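Local structure of acetone carboxylase alpha subunit (Xanthobacter autotrophicus Py2, 5M45) at residues G486-W491 with L500-K505; K513-C518 with G645-E650; E586-D591 with I599-Q604. The protein is the alpha subunit of acetone carboxylase, a multi-subunit enzyme, and carries a hydantoinase B/oxoprolinase family region. All coordinates share one frame; numbering follows the deposited sequence.

Contacts 1 and 2 are buried, whereas contact 3 lies at the surface, and each turns on one arginine used in a different way. In contact 1 Arg502 closes on a backbone carbonyl, in contact 2 Arg515 lies against a tyrosine, and in contact 3 Arg601 forms a two-pronged salt bridge with an aspartate. Contacts 1 and 3 reach the same five-stranded antiparallel sheet through its outermost strands within the chain, 497-504 and 598-602. Contact 2 joins two loops and touches contact 1 directly, with Ile504 CD1 3.9 Å from Tyr647 OH. Along the chain, contact 3 is nested inside the loop that contact 2 closes.

Contact 1: residues G486-W491 with L500-K505; sequences GDMEIW and LGRQIK
Strand 497-504, an outermost strand within this chain of a five-stranded antiparallel sheet, is tied here to the start of the short helix 488-494 that precedes it in the chain. Arg502 on the strand reaches across to the carbonyl of Gly486, just ahead of the helix, and grips that one oxygen end-on with both terminal nitrogens. Arg502 NH2 lies 2.9 Å from Gly486 O, nearly along the C=O axis, while Arg502 NH1 lies 3.0 Å from the same oxygen but above the carbonyl plane. The oxygen itself sits in the guanidinium plane, and both bonds are somewhat bent, with N-H...O angles of 147° and 144°. An extended run from CG to NE carries the group this far.

Met488 packs over one guanidinium face, its CG 3.7 Å from Arg502 NH2 and offset toward the rim. The methionine chain runs alongside the arginine but the other way, with Met488 SD 3.8 Å from Arg502 CD. Trp491, one turn further along the helix, meets the arginine at about a right angle: NH1 of Arg502 comes near the plane of the indole at its edge, 4.0 Å from Trp491 CD1, and the two planes are 78° apart. Trp491 NE1 is hydrogen-bonded to Met485 O.

Arg502 NH1 also forms a salt bridge with Glu457. With an acidic partner, a carbonyl oxygen that accepts two N-H bonds and a thioether chain over one face, the buried guanidinium is probably kept charged and fixed in its rotation.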
loop_
_atom_site.group_PDB
_atom_site.type_symbol
_atom_site.label_atom_id
_atom_site.label_comp_id
_atom_site.label_asym_id
_atom_site.label_seq_id
_atom_site.Cartn_x
_atom_site.Cartn_y
_atom_site.Cartn_z
ATOM N N GLY A 486 -18.342 -7.404 -24.381
ATOM C CA GLY A 486 -17.064 -7.841 -24.943
ATOM C C GLY A 486 -17.185 -9.114 -25.768
ATOM O O GLY A 486 -18.157 -9.895 -25.580
ATOM N N ASP A 487 -16.211 -9.320 -26.631
ATOM C CA ASP A 487 -16.096 -10.559 -27.413
ATOM C C ASP A 487 -15.492 -11.681 -26.593
ATOM O O ASP A 487 -14.513 -11.465 -25.862
ATOM C CB ASP A 487 -15.254 -10.367 -28.681
ATOM C CG ASP A 487 -16.043 -9.703 -29.816
ATOM O OD1 ASP A 487 -16.820 -10.434 -30.499
ATOM O OD2 ASP A 487 -15.912 -8.453 -30.040
ATOM N N MET A 488 -16.072 -12.878 -26.721
ATOM C CA MET A 488 -15.517 -14.084 -26.082
ATOM C C MET A 488 -14.033 -14.278 -26.449
ATOM O O MET A 488 -13.223 -14.609 -25.580
ATOM C CB MET A 488 -16.314 -15.343 -26.448
ATOM C CG MET A 488 -17.676 -15.437 -25.791
ATOM S SD MET A 488 -18.645 -16.939 -26.154
ATOM C CE MET A 488 -19.236 -16.608 -27.800
ATOM N N GLU A 489 -13.686 -14.059 -27.722
ATOM C CA GLU A 489 -12.321 -14.312 -28.184
ATOM C C GLU A 489 -11.316 -13.307 -27.570
ATOM O O GLU A 489 -10.118 -13.645 -27.388
ATOM C CB GLU A 489 -12.211 -14.314 -29.716
ATOM C CG GLU A 489 -12.935 -15.504 -30.361
ATOM C CD GLU A 489 -12.928 -15.509 -31.882
ATOM O OE1 GLU A 489 -12.689 -14.486 -32.535
ATOM O OE2 GLU A 489 -13.265 -16.588 -32.429
ATOM N N ILE A 490 -11.794 -12.096 -27.281
ATOM C CA ILE A 490 -10.984 -11.071 -26.621
ATOM C C ILE A 490 -10.792 -11.386 -25.108
ATOM O O ILE A 490 -9.659 -11.316 -24.601
ATOM C CB ILE A 490 -11.579 -9.648 -26.829
ATOM C CG1 ILE A 490 -11.555 -9.267 -28.305
ATOM C CG2 ILE A 490 -10.828 -8.606 -26.006
ATOM C CD1 ILE A 490 -10.188 -9.074 -28.957
ATOM N N TRP A 491 -11.872 -11.739 -24.406
ATOM C CA TRP A 491 -11.757 -12.167 -22.996
ATOM C C TRP A 491 -10.806 -13.383 -22.838
ATOM O O TRP A 491 -10.023 -13.434 -21.880
ATOM C CB TRP A 491 -13.107 -12.460 -22.347
ATOM C CG TRP A 491 -13.957 -11.225 -22.083
ATOM C CD1 TRP A 491 -15.207 -10.987 -22.541
ATOM C CD2 TRP A 491 -13.599 -10.111 -21.277
ATOM N NE1 TRP A 491 -15.656 -9.765 -22.090
ATOM C CE2 TRP A 491 -14.669 -9.191 -21.336
ATOM C CE3 TRP A 491 -12.443 -9.769 -20.552
ATOM C CZ2 TRP A 491 -14.656 -7.975 -20.631
ATOM C CZ3 TRP A 491 -12.411 -8.565 -19.875
ATOM C CH2 TRP A 491 -13.527 -7.668 -19.917
ATOM N N LEU A 500 -17.685 -22.321 -22.336
ATOM C CA LEU A 500 -18.582 -23.436 -22.693
ATOM C C LEU A 500 -20.064 -23.020 -22.875
ATOM O O LEU A 500 -20.899 -23.849 -23.213
ATOM C CB LEU A 500 -18.495 -24.515 -21.618
ATOM C CG LEU A 500 -17.139 -25.190 -21.347
ATOM C CD1 LEU A 500 -17.301 -26.330 -20.323
ATOM C CD2 LEU A 500 -16.499 -25.737 -22.603
ATOM N N GLY A 501 -20.399 -21.767 -22.565
ATOM C CA GLY A 501 -21.731 -21.243 -22.823
ATOM C C GLY A 501 -21.805 -19.717 -22.744
ATOM O O GLY A 501 -21.058 -19.072 -21.989
ATOM N N ARG A 502 -22.702 -19.142 -23.547
ATOM C CA ARG A 502 -23.185 -17.765 -23.367
ATOM C C ARG A 502 -24.643 -17.745 -23.780
ATOM O O ARG A 502 -24.948 -18.043 -24.932
ATOM C CB ARG A 502 -22.339 -16.804 -24.226
ATOM C CG ARG A 502 -21.783 -15.607 -23.503
ATOM C CD ARG A 502 -21.122 -14.611 -24.453
ATOM N NE ARG A 502 -20.289 -13.653 -23.730
ATOM C CZ ARG A 502 -19.676 -12.606 -24.249
ATOM N NH1 ARG A 502 -18.987 -11.804 -23.435
ATOM N NH2 ARG A 502 -19.754 -12.345 -25.556
ATOM N N GLN A 503 -25.548 -17.455 -22.834
ATOM C CA GLN A 503 -27.005 -17.654 -23.016
ATOM C C GLN A 503 -27.784 -16.532 -22.314
ATOM O O GLN A 503 -27.408 -16.089 -21.225
ATOM C CB GLN A 503 -27.397 -19.012 -22.411
ATOM C CG GLN A 503 -28.807 -19.494 -22.674
ATOM C CD GLN A 503 -29.126 -20.875 -22.093
ATOM O OE1 GLN A 503 -28.605 -21.866 -22.559
ATOM N NE2 GLN A 503 -29.983 -20.939 -21.077
ATOM N N ILE A 504 -28.910 -16.129 -22.906
ATOM C CA ILE A 504 -29.853 -15.226 -22.252
ATOM C C ILE A 504 -30.409 -15.920 -20.978
ATOM O O ILE A 504 -30.672 -17.133 -20.985
ATOM C CB ILE A 504 -31.010 -14.853 -23.215
ATOM C CG1 ILE A 504 -30.484 -14.024 -24.390
ATOM C CG2 ILE A 504 -32.121 -14.112 -22.462
ATOM C CD1 ILE A 504 -31.506 -13.795 -25.485
ATOM N N LYS A 505 -30.543 -15.164 -19.876
ATOM C CA LYS A 505 -30.861 -15.760 -18.532
ATOM C C LYS A 505 -32.384 -15.805 -18.309
ATOM O O LYS A 505 -32.994 -14.792 -17.965
ATOM C CB LYS A 505 -30.154 -14.990 -17.387
ATOM C CG LYS A 505 -30.290 -15.639 -16.001
ATOM C CD LYS A 505 -29.560 -16.972 -15.911
ATOM C CE LYS A 505 -29.639 -17.564 -14.529
ATOM N NZ LYS A 505 -29.518 -19.042 -14.607
#

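Contact 2: residues K513-C518 with G645-E650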
loop_
_atom_site.group_PDB
_atom_site.type_symbol
_atom_site.label_atom_id
_atom_site.label_comp_id
_atom_site.label_asym_id
_atom_site.label_seq_id
_atom_site.Cartn_x
_atom_site.Cartn_y
_atom_site.Cartn_z
ATOM N N LYS A 513 -46.679 -6.126 -16.341
ATOM C CA LYS A 513 -47.338 -5.787 -17.607
ATOM C C LYS A 513 -46.297 -5.609 -18.749
ATOM O O LYS A 513 -46.456 -6.149 -19.866
ATOM C CB LYS A 513 -48.162 -4.515 -17.471
ATOM C CG LYS A 513 -49.092 -4.353 -18.651
ATOM C CD LYS A 513 -49.058 -2.946 -19.201
ATOM C CE LYS A 513 -50.095 -2.110 -18.598
ATOM N NZ LYS A 513 -50.540 -1.109 -19.638
ATOM N N TYR A 514 -45.257 -4.849 -18.432
ATOM C CA TYR A 514 -44.011 -4.802 -19.208
ATOM C C TYR A 514 -42.913 -5.425 -18.315
ATOM O O TYR A 514 -42.773 -5.109 -17.117
ATOM C CB TYR A 514 -43.677 -3.366 -19.703
ATOM C CG TYR A 514 -44.770 -2.830 -20.597
ATOM C CD1 TYR A 514 -45.017 -3.405 -21.864
ATOM C CD2 TYR A 514 -45.618 -1.792 -20.174
ATOM C CE1 TYR A 514 -46.062 -2.956 -22.662
ATOM C CE2 TYR A 514 -46.650 -1.326 -20.985
ATOM C CZ TYR A 514 -46.881 -1.910 -22.207
ATOM O OH TYR A 514 -47.930 -1.458 -23.016
ATOM N N ARG A 515 -42.177 -6.355 -18.911
ATOM C CA ARG A 515 -41.172 -7.163 -18.222
ATOM C C ARG A 515 -39.850 -6.405 -18.221
ATOM O O ARG A 515 -39.485 -5.781 -19.237
ATOM C CB ARG A 515 -41.018 -8.522 -18.957
ATOM C CG ARG A 515 -39.974 -9.448 -18.356
ATOM C CD ARG A 515 -39.696 -10.734 -19.169
ATOM N NE ARG A 515 -39.635 -10.633 -20.619
ATOM C CZ ARG A 515 -38.693 -10.016 -21.344
ATOM N NH1 ARG A 515 -37.655 -9.370 -20.800
ATOM N NH2 ARG A 515 -38.782 -10.054 -22.655
ATOM N N GLY A 516 -39.146 -6.428 -17.091
ATOM C CA GLY A 516 -37.777 -5.947 -17.055
ATOM C C GLY A 516 -36.849 -6.765 -17.968
ATOM O O GLY A 516 -37.120 -7.943 -18.283
ATOM N N GLY A 517 -35.758 -6.138 -18.397
ATOM C CA GLY A 517 -34.772 -6.832 -19.202
ATOM C C GLY A 517 -34.197 -8.048 -18.468
ATOM O O GLY A 517 -33.929 -7.992 -17.245
ATOM N N CYS A 518 -34.016 -9.153 -19.191
ATOM C CA CYS A 518 -33.269 -10.278 -18.640
ATOM C C CYS A 518 -31.770 -9.956 -18.586
ATOM O O CYS A 518 -31.260 -9.122 -19.358
ATOM C CB CYS A 518 -33.508 -11.561 -19.448
ATOM S SG CYS A 518 -35.149 -12.267 -19.185
ATOM N N GLY A 645 -38.678 -17.460 -26.951
ATOM C CA GLY A 645 -37.397 -16.778 -27.082
ATOM C C GLY A 645 -36.375 -17.037 -25.975
ATOM O O GLY A 645 -35.222 -16.570 -26.081
ATOM N N GLY A 646 -36.766 -17.769 -24.921
ATOM C CA GLY A 646 -35.876 -18.051 -23.775
ATOM C C GLY A 646 -35.804 -16.976 -22.678
ATOM O O GLY A 646 -34.899 -17.002 -21.841
ATOM N N TYR A 647 -36.759 -16.048 -22.678
ATOM C CA TYR A 647 -36.836 -14.980 -21.676
ATOM C C TYR A 647 -37.560 -15.353 -20.374
ATOM O O TYR A 647 -37.285 -14.760 -19.314
ATOM C CB TYR A 647 -37.449 -13.689 -22.272
ATOM C CG TYR A 647 -36.656 -13.104 -23.443
ATOM C CD1 TYR A 647 -35.612 -12.215 -23.227
ATOM C CD2 TYR A 647 -36.972 -13.424 -24.766
ATOM C CE1 TYR A 647 -34.878 -11.677 -24.285
ATOM C CE2 TYR A 647 -36.254 -12.902 -25.839
ATOM C CZ TYR A 647 -35.221 -12.019 -25.600
ATOM O OH TYR A 647 -34.480 -11.487 -26.637
ATOM N N VAL A 648 -38.500 -16.290 -20.461
ATOM C CA VAL A 648 -39.332 -16.729 -19.354
ATOM C C VAL A 648 -39.513 -18.243 -19.423
ATOM O O VAL A 648 -39.844 -18.771 -20.486
ATOM C CB VAL A 648 -40.742 -16.075 -19.443
ATOM C CG1 VAL A 648 -41.714 -16.683 -18.408
ATOM C CG2 VAL A 648 -40.658 -14.565 -19.277
ATOM N N LEU A 649 -39.353 -18.924 -18.293
ATOM C CA LEU A 649 -39.614 -20.366 -18.196
ATOM C C LEU A 649 -41.117 -20.675 -18.268
ATOM O O LEU A 649 -41.934 -20.003 -17.602
ATOM C CB LEU A 649 -39.016 -20.948 -16.899
ATOM C CG LEU A 649 -37.507 -20.887 -16.707
ATOM C CD1 LEU A 649 -37.101 -21.295 -15.282
ATOM C CD2 LEU A 649 -36.805 -21.771 -17.716
ATOM N N GLU A 650 -41.458 -21.705 -19.040
ATOM C CA GLU A 650 -42.854 -22.070 -19.312
ATOM C C GLU A 650 -43.735 -22.164 -18.048
ATOM O O GLU A 650 -44.882 -21.707 -18.049
ATOM C CB GLU A 650 -42.908 -23.395 -20.094
ATOM C CG GLU A 650 -44.309 -23.776 -20.624
ATOM C CD GLU A 650 -45.186 -24.503 -19.621
ATOM O OE1 GLU A 650 -44.644 -25.084 -18.666
ATOM O OE2 GLU A 650 -46.440 -24.504 -19.771
#
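Tyr647, Arg515 and Cys518 carry this meeting of two loops. Tyr647 gives up the most surface, and Arg515 lies against the root of its side chain. The guanidinium and phenol planes are only 8° apart, yet the groups are displaced so that the arginine reaches the start of the ring and not its centre. Arg515 NH2 is 3.8 Å from Tyr647 CG, and Tyr647 CB stands over one guanidinium face, 4.0 Å from Arg515 CZ and offset toward the rim. The arginine runs straight through chi1 and chi2, then bends at chi3 (40°), which turns the group to this position. On its own side of the contact Arg515 NH1 donates to Gly516 O at 2.9 Å, from above the carbonyl plane, and NE is held in a salt bridge by Asp642, so these bonds help hold the guanidinium in place.

Cys518 comes to the tyrosine from the edge. Its SG lies 5.4 Å from the centroid of the Tyr647 ring and 85° off the ring normal, a sulfur-aromatic contact near the ring plane. The same SG is 3.3 Å from the backbone O of Tyr647, so the sulfur meets both the ring and the main chain of one residue. Val648 adds a smaller apolar touch, its CG2 packing 4.0 Å from Arg515 CD.

The 645-650 loop leaves helix 636-645 through a Schellman motif, with Gly646 at positive phi, and leads on to helix 652-657. Residues 513-518 belong to the connection between the neighbouring antiparallel strands 497-504 and 520-526. Asp642, on helix 636-645, links that connection to the helix through Arg515 and also packs against Tyr647 and Val648.

Contact 3: residues E586-D591 with I599-Q604; sequences ENPTWD and IKRDKQ
Arg601 grips Asp591 side-on, through the edge that carries NE and NH1, each carboxylate oxygen taking one guanidinium nitrogen. Arg601 NH1 donates to Asp591 OD1 at 2.9 Å through the syn lone pair, and Arg601 NE to Asp591 OD2 at 3.0 Å, again on the syn side but 19° out of the carboxylate plane. The two flat groups are turned 31° apart, and the NE bond is the straighter of the two. A bend at chi3 (-74°) swings the guanidinium out of line with the rest of the arginine chain.

This salt bridge fastens the loop before strand 598-602 back onto that strand, an outermost one of its antiparallel sheet within the chain. The residues alternate along it: Ile599 and Arg601 point their side chains to the loop, and both also pack on Phe560 of the adjoining strand.

Pro588 lies over one face of the guanidinium, its CB 3.4 Å from Arg601 NH1 and offset toward the rim. Beside the bridge, Ile599 CD1 rests 3.9 Å from Asp591 CB. The remaining nitrogen, Arg601 NH2, forms a salt bridge with Asp582.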
loop_
_atom_site.group_PDB
_atom_site.type_symbol
_atom_site.label_atom_id
_atom_site.label_comp_id
_atom_site.label_asym_id
_atom_site.label_seq_id
_atom_site.Cartn_x
_atom_site.Cartn_y
_atom_site.Cartn_z
ATOM N N GLU A 586 -33.532 -24.583 -10.357
ATOM C CA GLU A 586 -34.316 -25.501 -9.528
ATOM C C GLU A 586 -34.330 -26.917 -10.098
ATOM O O GLU A 586 -34.537 -27.874 -9.363
ATOM C CB GLU A 586 -35.756 -24.966 -9.402
ATOM C CG GLU A 586 -36.672 -25.704 -8.444
ATOM C CD GLU A 586 -37.952 -24.913 -8.108
ATOM O OE1 GLU A 586 -38.053 -23.659 -8.265
ATOM O OE2 GLU A 586 -38.885 -25.620 -7.621
ATOM N N ASN A 587 -34.188 -27.044 -11.422
ATOM C CA ASN A 587 -34.205 -28.337 -12.147
ATOM C C ASN A 587 -32.972 -28.421 -13.068
ATOM O O ASN A 587 -33.107 -28.480 -14.281
ATOM C CB ASN A 587 -35.503 -28.465 -12.961
ATOM C CG ASN A 587 -36.709 -28.469 -12.091
ATOM O OD1 ASN A 587 -36.910 -29.419 -11.322
ATOM N ND2 ASN A 587 -37.484 -27.402 -12.117
ATOM N N PRO A 588 -31.771 -28.411 -12.492
ATOM C CA PRO A 588 -30.564 -28.301 -13.322
ATOM C C PRO A 588 -30.239 -29.587 -14.083
ATOM O O PRO A 588 -30.584 -30.651 -13.640
ATOM C CB PRO A 588 -29.465 -28.024 -12.293
ATOM C CG PRO A 588 -29.942 -28.623 -11.004
ATOM C CD PRO A 588 -31.455 -28.558 -11.059
ATOM N N THR A 589 -29.575 -29.465 -15.237
ATOM C CA THR A 589 -29.141 -30.631 -16.020
ATOM C C THR A 589 -27.645 -30.954 -15.813
ATOM O O THR A 589 -27.237 -32.125 -15.948
ATOM C CB THR A 589 -29.374 -30.424 -17.519
ATOM O OG1 THR A 589 -28.670 -29.256 -17.978
ATOM C CG2 THR A 589 -30.870 -30.292 -17.810
ATOM N N TRP A 590 -26.818 -29.945 -15.500
ATOM C CA TRP A 590 -25.379 -30.152 -15.419
ATOM C C TRP A 590 -24.917 -31.092 -14.287
ATOM O O TRP A 590 -24.001 -31.872 -14.453
ATOM C CB TRP A 590 -24.622 -28.807 -15.248
ATOM C CG TRP A 590 -24.765 -27.838 -16.359
ATOM C CD1 TRP A 590 -25.119 -28.103 -17.667
ATOM C CD2 TRP A 590 -24.521 -26.432 -16.290
ATOM N NE1 TRP A 590 -25.114 -26.935 -18.400
ATOM C CE2 TRP A 590 -24.745 -25.895 -17.580
ATOM C CE3 TRP A 590 -24.137 -25.564 -15.262
ATOM C CZ2 TRP A 590 -24.597 -24.532 -17.858
ATOM C CZ3 TRP A 590 -23.987 -24.209 -15.547
ATOM C CH2 TRP A 590 -24.204 -23.710 -16.831
ATOM N N ASP A 591 -25.568 -30.993 -13.145
ATOM C CA ASP A 591 -25.068 -31.648 -11.920
ATOM C C ASP A 591 -24.993 -33.181 -12.075
ATOM O O ASP A 591 -23.996 -33.796 -11.697
ATOM C CB ASP A 591 -25.933 -31.242 -10.701
ATOM C CG ASP A 591 -25.990 -29.739 -10.478
ATOM O OD1 ASP A 591 -26.041 -28.973 -11.479
ATOM O OD2 ASP A 591 -25.998 -29.298 -9.288
ATOM N N ILE A 599 -19.567 -30.063 -6.005
ATOM C CA ILE A 599 -20.362 -28.966 -6.537
ATOM C C ILE A 599 -20.792 -28.031 -5.416
ATOM O O ILE A 599 -21.301 -28.485 -4.400
ATOM C CB ILE A 599 -21.616 -29.479 -7.275
ATOM C CG1 ILE A 599 -21.196 -30.328 -8.479
ATOM C CG2 ILE A 599 -22.532 -28.313 -7.702
ATOM C CD1 ILE A 599 -22.318 -30.977 -9.225
ATOM N N LYS A 600 -20.608 -26.732 -5.613
ATOM C CA LYS A 600 -21.185 -25.718 -4.739
ATOM C C LYS A 600 -22.309 -24.986 -5.502
ATOM O O LYS A 600 -22.040 -24.288 -6.491
ATOM C CB LYS A 600 -20.098 -24.749 -4.264
ATOM C CG LYS A 600 -19.087 -25.448 -3.338
ATOM C CD LYS A 600 -18.164 -24.449 -2.639
ATOM C CE LYS A 600 -17.143 -25.154 -1.754
ATOM N NZ LYS A 600 -16.359 -24.141 -0.942
ATOM N N ARG A 601 -23.552 -25.213 -5.091
ATOM C CA ARG A 601 -24.734 -24.611 -5.703
ATOM C C ARG A 601 -25.609 -24.076 -4.565
ATOM O O ARG A 601 -26.259 -24.876 -3.860
ATOM C CB ARG A 601 -25.503 -25.660 -6.544
ATOM C CG ARG A 601 -26.864 -25.209 -7.065
ATOM C CD ARG A 601 -27.626 -26.278 -7.842
ATOM N NE ARG A 601 -27.095 -26.543 -9.192
ATOM C CZ ARG A 601 -27.290 -25.794 -10.271
ATOM N NH1 ARG A 601 -26.770 -26.174 -11.421
ATOM N NH2 ARG A 601 -27.969 -24.652 -10.224
ATOM N N ASP A 602 -25.593 -22.762 -4.348
ATOM C CA ASP A 602 -26.225 -22.189 -3.148
ATOM C C ASP A 602 -26.437 -20.689 -3.286
ATOM O O ASP A 602 -26.098 -20.119 -4.337
ATOM C CB ASP A 602 -25.411 -22.547 -1.878
ATOM C CG ASP A 602 -24.001 -21.984 -1.879
ATOM O OD1 ASP A 602 -23.691 -20.997 -2.563
ATOM O OD2 ASP A 602 -23.144 -22.531 -1.147
ATOM N N LYS A 603 -26.974 -20.050 -2.227
ATOM C CA LYS A 603 -27.208 -18.596 -2.220
ATOM C C LYS A 603 -25.999 -17.700 -1.874
ATOM O O LYS A 603 -26.144 -16.479 -1.800
ATOM C CB LYS A 603 -28.357 -18.234 -1.273
ATOM C CG LYS A 603 -29.756 -18.726 -1.704
ATOM C CD LYS A 603 -30.277 -18.034 -2.943
ATOM C CE LYS A 603 -30.472 -16.503 -2.797
ATOM N NZ LYS A 603 -31.067 -15.895 -4.022
ATOM N N GLN A 604 -24.815 -18.267 -1.696
ATOM C CA GLN A 604 -23.678 -17.499 -1.218
ATOM C C GLN A 604 -22.982 -16.761 -2.385
ATOM O O GLN A 604 -22.028 -17.248 -2.989
ATOM C CB GLN A 604 -22.720 -18.431 -0.436
ATOM C CG GLN A 604 -21.632 -17.720 0.353
ATOM C CD GLN A 604 -22.185 -16.752 1.367
ATOM O OE1 GLN A 604 -23.234 -16.988 1.941
ATOM N NE2 GLN A 604 -21.473 -15.654 1.609
#